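Local coordinates for putative oxidoreductase (Bacteroides fragilis NCTC 9343, PDB 3EOF), which binds flavin mononucleotide and probably works as an FMN-dependent oxidoreductase of the nitroreductase type, at residues A[181-184]-A[185-188]; A[188-191]-A[192-195]. All blocks are in the same frame, centred on the assembly; numbering follows the deposited sequence.

Contact 1: A[181-184]-A[185-188]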
ATOM      1  N   GLU A 181      14.299  12.772 -11.763  1.00 20.98           N
ATOM      2  CA  GLU A 181      14.165  14.111 -11.158  1.00 22.32           C
ATOM      3  C   GLU A 181      12.798  14.776 -11.261  1.00 22.63           C
ATOM      4  O   GLU A 181      12.349  15.408 -10.311  1.00 25.73           O
ATOM      5  CB  GLU A 181      15.272  15.062 -11.626  1.00 23.84           C
ATOM      6  CG  GLU A 181      16.702  14.539 -11.405  1.00 24.98           C
ATOM      7  CD  GLU A 181      17.109  14.338  -9.938  1.00 20.80           C
ATOM      8  OE1 GLU A 181      16.431  14.830  -9.013  1.00 25.99           O
ATOM      9  OE2 GLU A 181      18.164  13.708  -9.716  1.00 23.33           O
ATOM     10  N   SER A 182      12.154  14.630 -12.402  1.00 23.83           N
ATOM     11  CA  SER A 182      10.812  15.159 -12.640  1.00 25.05           C
ATOM     12  C   SER A 182      10.074  14.209 -13.554  1.00 22.21           C
ATOM     13  O   SER A 182      10.665  13.406 -14.263  1.00 25.02           O
ATOM     14  CB  SER A 182      10.860  16.553 -13.303  1.00 25.94           C
ATOM     15  OG  SER A 182      11.522  16.478 -14.560  1.00 28.69           O
ATOM     16  N   TYR A 183       8.768  14.337 -13.565  1.00 23.50           N
ATOM     17  CA  TYR A 183       7.939  13.487 -14.388  1.00 23.14           C
ATOM     18  C   TYR A 183       8.133  13.873 -15.845  1.00 22.58           C
ATOM     19  O   TYR A 183       7.994  15.028 -16.225  1.00 25.05           O
ATOM     20  CB  TYR A 183       6.481  13.671 -14.011  1.00 22.05           C
ATOM     21  CG  TYR A 183       5.520  12.636 -14.529  1.00 18.20           C
ATOM     22  CD1 TYR A 183       4.913  12.783 -15.764  1.00 23.83           C
ATOM     23  CD2 TYR A 183       5.165  11.544 -13.753  1.00 23.31           C
ATOM     24  CE1 TYR A 183       3.994  11.879 -16.220  1.00 20.88           C
ATOM     25  CE2 TYR A 183       4.251  10.618 -14.209  1.00 24.35           C
ATOM     26  CZ  TYR A 183       3.655  10.789 -15.438  1.00 21.62           C
ATOM     27  OH  TYR A 183       2.714   9.877 -15.900  1.00 23.64           O
ATOM     28  N   HIS A 184       8.477  12.889 -16.655  1.00 23.47           N
ATOM     29  CA  HIS A 184       8.672  13.085 -18.082  1.00 22.21           C
ATOM     30  C   HIS A 184       7.409  12.540 -18.724  1.00 21.08           C
ATOM     31  O   HIS A 184       7.140  11.345 -18.685  1.00 22.57           O
ATOM     32  CB  HIS A 184       9.942  12.338 -18.480  1.00 23.05           C
ATOM     33  CG  HIS A 184      11.194  13.013 -18.012  1.00 28.86           C
ATOM     34  ND1 HIS A 184      11.382  13.430 -16.711  1.00 46.63           N
ATOM     35  CD2 HIS A 184      12.341  13.319 -18.666  1.00 49.59           C
ATOM     36  CE1 HIS A 184      12.566  14.006 -16.593  1.00 38.33           C
ATOM     37  NE2 HIS A 184      13.175  13.939 -17.760  1.00 50.93           N
ATOM     38  N   ASP A 185       6.585  13.432 -19.253  1.00 25.11           N
ATOM     39  CA  ASP A 185       5.304  13.023 -19.791  1.00 24.97           C
ATOM     40  C   ASP A 185       5.475  12.218 -21.075  1.00 24.88           C
ATOM     41  O   ASP A 185       6.423  12.411 -21.826  1.00 25.92           O
ATOM     42  CB  ASP A 185       4.394  14.229 -19.990  1.00 26.73           C
ATOM     43  CG  ASP A 185       2.932  13.837 -20.123  1.00 26.25           C
ATOM     44  OD1 ASP A 185       2.535  12.761 -19.649  1.00 27.71           O
ATOM     45  OD2 ASP A 185       2.165  14.637 -20.679  1.00 31.36           O
ATOM     46  N   TYR A 186       4.537  11.310 -21.287  1.00 25.69           N
ATOM     47  CA  TYR A 186       4.575  10.372 -22.380  1.00 25.07           C
ATOM     48  C   TYR A 186       4.006  10.921 -23.687  1.00 25.25           C
ATOM     49  O   TYR A 186       2.892  11.427 -23.744  1.00 25.07           O
ATOM     50  CB  TYR A 186       3.803   9.120 -21.989  1.00 24.64           C
ATOM     51  CG  TYR A 186       4.270   8.564 -20.694  1.00 26.39           C
ATOM     52  CD1 TYR A 186       5.402   7.766 -20.639  1.00 24.82           C
ATOM     53  CD2 TYR A 186       3.610   8.848 -19.514  1.00 25.87           C
ATOM     54  CE1 TYR A 186       5.865   7.294 -19.449  1.00 23.04           C
ATOM     55  CE2 TYR A 186       4.077   8.365 -18.312  1.00 24.10           C
ATOM     56  CZ  TYR A 186       5.198   7.593 -18.298  1.00 23.42           C
ATOM     57  OH  TYR A 186       5.678   7.089 -17.148  1.00 27.41           O
ATOM     58  N   THR A 187       4.801  10.790 -24.736  1.00 24.55           N
ATOM     59  CA  THR A 187       4.391  11.133 -26.075  1.00 24.43           C
ATOM     60  C   THR A 187       3.761   9.862 -26.640  1.00 22.88           C
ATOM     61  O   THR A 187       3.872   8.802 -26.044  1.00 19.43           O
ATOM     62  CB  THR A 187       5.619  11.570 -26.939  1.00 23.82           C
ATOM     63  OG1 THR A 187       6.551  10.493 -27.035  1.00 22.46           O
ATOM     64  CG2 THR A 187       6.308  12.766 -26.340  1.00 21.82           C
ATOM     65  N   ALA A 188       3.058   9.991 -27.764  1.00 23.68           N
ATOM     66  CA  ALA A 188       2.467   8.870 -28.479  1.00 22.66           C
ATOM     67  C   ALA A 188       3.580   7.887 -28.886  1.00 24.76           C
ATOM     68  O   ALA A 188       3.413   6.676 -28.802  1.00 24.58           O
ATOM     69  CB  ALA A 188       1.654   9.386 -29.720  1.00 23.88           C
TER
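Y183 and Y186 meet in a local contact, three residues apart, in the extended connection that leads from strand 178-180 to the N-terminus of helix 188-200 and lies against the second subunit of this nitroreductase-family dimer. No hydrogen bond joins 181-184 to 185-188; rings and an acidic side chain do the touching. The phenol end of Y183 reaches the rim of Y186, with OH 3.2 Å from CE2 of Y186 and near the plane of that ring. The two ring planes stand at 86° and their centroids lie 5.8 Å apart, an oblique pairing. The Y183 ring is carried forward along the chain toward D185 and Y186 because chi1 (-166°) sets CG opposite the backbone N. Tyrosine suits both places, since each ring is buried while its hydroxyl finds a polar partner: OH of Y183 bonds D80 of the second subunit, and OH of Y186 bonds both the G176 carbonyl and R83 of that subunit.

D185 touches the edge of the Y183 ring, its OD1 in the ring plane and 3.8 Å from CE1 of Y183. The same OD1 forms a salt bridge with R82 of the second subunit, so an acidic residue here serves the dimer interface.

Past the tyrosines, T187 occupies the N-cap position of the helix, its side-chain OG1 capping the backbone N of D190. On the preceding side, H184 is exposed, yet its imidazole is tied back to the chain by a hydrogen bond from ND1 to the S182 carbonyl. The acceptor lies nearly in the imidazole plane, whereas ND1 sits 46° out of the carbonyl plane, at 2.6 Å from S182 O.

Contact 2: A[188-191]-A[192-195]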
ATOM      1  N   ALA A 188       3.058   9.991 -27.764  1.00 23.68           N
ATOM      2  CA  ALA A 188       2.467   8.870 -28.479  1.00 22.66           C
ATOM      3  C   ALA A 188       3.580   7.887 -28.886  1.00 24.76           C
ATOM      4  O   ALA A 188       3.413   6.676 -28.802  1.00 24.58           O
ATOM      5  CB  ALA A 188       1.654   9.386 -29.720  1.00 23.88           C
ATOM      6  N   GLU A 189       4.741   8.421 -29.269  1.00 25.58           N
ATOM      7  CA  GLU A 189       5.882   7.601 -29.589  1.00 28.50           C
ATOM      8  C   GLU A 189       6.322   6.792 -28.363  1.00 24.33           C
ATOM      9  O   GLU A 189       6.629   5.620 -28.488  1.00 23.56           O
ATOM     10  CB  GLU A 189       7.013   8.472 -30.118  1.00 28.75           C
ATOM     11  CG  GLU A 189       8.250   7.747 -30.610  1.00 32.26           C
ATOM     12  CD  GLU A 189       9.264   8.758 -31.180  1.00 39.96           C
ATOM     13  OE1 GLU A 189       8.865   9.581 -32.044  1.00 47.05           O
ATOM     14  OE2 GLU A 189      10.447   8.733 -30.763  1.00 59.78           O
ATOM     15  N   ASP A 190       6.382   7.428 -27.198  1.00 24.65           N
ATOM     16  CA  ASP A 190       6.717   6.736 -25.929  1.00 24.45           C
ATOM     17  C   ASP A 190       5.746   5.614 -25.667  1.00 23.55           C
ATOM     18  O   ASP A 190       6.145   4.494 -25.378  1.00 22.74           O
ATOM     19  CB  ASP A 190       6.667   7.683 -24.740  1.00 21.70           C
ATOM     20  CG  ASP A 190       7.753   8.732 -24.766  1.00 25.15           C
ATOM     21  OD1 ASP A 190       8.812   8.474 -25.360  1.00 27.96           O
ATOM     22  OD2 ASP A 190       7.553   9.827 -24.170  1.00 26.04           O
ATOM     23  N   ILE A 191       4.462   5.936 -25.764  1.00 23.89           N
ATOM     24  CA  ILE A 191       3.391   4.966 -25.540  1.00 25.33           C
ATOM     25  C   ILE A 191       3.491   3.756 -26.459  1.00 23.02           C
ATOM     26  O   ILE A 191       3.412   2.624 -26.034  1.00 23.92           O
ATOM     27  CB  ILE A 191       1.961   5.651 -25.665  1.00 26.22           C
ATOM     28  CG1 ILE A 191       1.687   6.565 -24.473  1.00 28.87           C
ATOM     29  CG2 ILE A 191       0.839   4.595 -25.762  1.00 27.86           C
ATOM     30  CD1 ILE A 191       1.630   5.839 -23.130  1.00 27.19           C
ATOM     31  N   ASN A 192       3.662   4.018 -27.734  1.00 22.01           N
ATOM     32  CA  ASN A 192       3.791   2.963 -28.717  1.00 23.81           C
ATOM     33  C   ASN A 192       4.992   2.053 -28.463  1.00 23.18           C
ATOM     34  O   ASN A 192       4.903   0.824 -28.580  1.00 25.39           O
ATOM     35  CB  ASN A 192       3.813   3.588 -30.113  1.00 22.66           C
ATOM     36  CG  ASN A 192       2.450   4.094 -30.517  1.00 26.92           C
ATOM     37  OD1 ASN A 192       1.496   3.349 -30.458  1.00 28.95           O
ATOM     38  ND2 ASN A 192       2.348   5.353 -30.930  1.00 25.33           N
ATOM     39  N   ARG A 193       6.100   2.679 -28.107  1.00 22.75           N
ATOM     40  CA  ARG A 193       7.327   1.986 -27.795  1.00 24.81           C
ATOM     41  C   ARG A 193       7.166   1.160 -26.511  1.00 23.23           C
ATOM     42  O   ARG A 193       7.554   0.008 -26.439  1.00 22.77           O
ATOM     43  CB  ARG A 193       8.418   3.046 -27.632  1.00 24.33           C
ATOM     44  CG  ARG A 193       9.830   2.528 -27.665  1.00 37.24           C
ATOM     45  CD  ARG A 193      10.883   3.643 -27.583  1.00 35.15           C
ATOM     46  NE  ARG A 193      10.793   4.305 -26.284  1.00 48.52           N
ATOM     47  CZ  ARG A 193      10.246   5.498 -26.058  1.00 52.55           C
ATOM     48  NH1 ARG A 193       9.763   6.227 -27.067  1.00 54.47           N
ATOM     49  NH2 ARG A 193      10.221   5.967 -24.810  1.00 53.09           N
ATOM     50  N   LEU A 194       6.577   1.748 -25.474  1.00 23.26           N
ATOM     51  CA  LEU A 194       6.414   1.044 -24.201  1.00 22.25           C
ATOM     52  C   LEU A 194       5.470  -0.172 -24.236  1.00 23.53           C
ATOM     53  O   LEU A 194       5.769  -1.213 -23.664  1.00 24.34           O
ATOM     54  CB  LEU A 194       5.964   2.034 -23.125  1.00 21.35           C
ATOM     55  CG  LEU A 194       7.031   3.058 -22.749  1.00 23.88           C
ATOM     56  CD1 LEU A 194       6.425   4.233 -21.982  1.00 17.30           C
ATOM     57  CD2 LEU A 194       8.177   2.357 -22.020  1.00 23.38           C
ATOM     58  N   TYR A 195       4.374  -0.034 -24.967  1.00 22.50           N
ATOM     59  CA  TYR A 195       3.319  -1.048 -25.064  1.00 21.30           C
ATOM     60  C   TYR A 195       3.405  -2.032 -26.214  1.00 20.29           C
ATOM     61  O   TYR A 195       2.627  -2.974 -26.261  1.00 23.44           O
ATOM     62  CB  TYR A 195       1.950  -0.328 -25.066  1.00 21.50           C
ATOM     63  CG  TYR A 195       1.595   0.198 -23.687  1.00 21.22           C
ATOM     64  CD1 TYR A 195       1.984   1.454 -23.269  1.00 23.94           C
ATOM     65  CD2 TYR A 195       0.908  -0.614 -22.775  1.00 25.66           C
ATOM     66  CE1 TYR A 195       1.677   1.907 -21.999  1.00 25.97           C
ATOM     67  CE2 TYR A 195       0.588  -0.168 -21.526  1.00 27.44           C
ATOM     68  CZ  TYR A 195       0.966   1.092 -21.132  1.00 26.27           C
ATOM     69  OH  TYR A 195       0.633   1.525 -19.871  1.00 25.18           O
TER
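A188 to Y195 form the first two turns of the alpha-helix 188-200, in which the amide nitrogens of N192, R193, L194 and Y195 bond the carbonyl oxygens of A188, E189, D190 and I191 in regular i to i+4 order. The L194 N to D190 O bond measures 2.8 Å.

On one flank, D190 and R193 form an i to i+3 salt bridge. Their side chains run alongside each other, and R193 grips end-on: NH2 lies 2.9 Å and NH1 3.0 Å from the same oxygen, OD1 of D190. That oxygen lies in the guanidinium plane, but the carboxylate is turned 86° to it; NH1 takes the anti lone pair and NH2 comes from above the carboxylate plane. The arginine chain is extended as far as CD and then bends at chi3 (65°), which folds the guanidinium back toward the preceding turn. Aspartate suits this first turn twice over: its OD2 accepts from T187 N, completing the capping box begun by the T187 side chain. The pairing would probably favour the charged forms of both groups.

Another flank is apolar and buried. I191 and Y195, four residues apart, lie side by side and point the same way, while Y87 of the second subunit stacks on the Y195 ring and packs on I191. L194 lies over the preceding turn, its CG 3.1 Å from D190 O. N192, apart from this apolar flank, bonds R91 of the second subunit through OD1. Between I191 and Y195 the branches meet at CD1 of I191 and CE1 of Y195, 4.1 Å apart.

Contact 1 runs directly into contact 2: the two share A188, and their centres lie 12 Å apart. Y186 joins them by packing, its CD1 3.9 Å from CD1 of L194 and its CB 4.1 Å from CD1 of I191, so the connecting segment is laid against the buried flank of the helix. Both contacts face the second subunit, where R83 meets Y186 from contact 1 and Y195 from contact 2, and E90 packs on the shared A188. Contact 1 lies away from the flavin sites. Contact 2 comes closer through Y195, whose side chain is about 10 Å from that of the FMN-binding R171 and about 13 Å from a bound FMN.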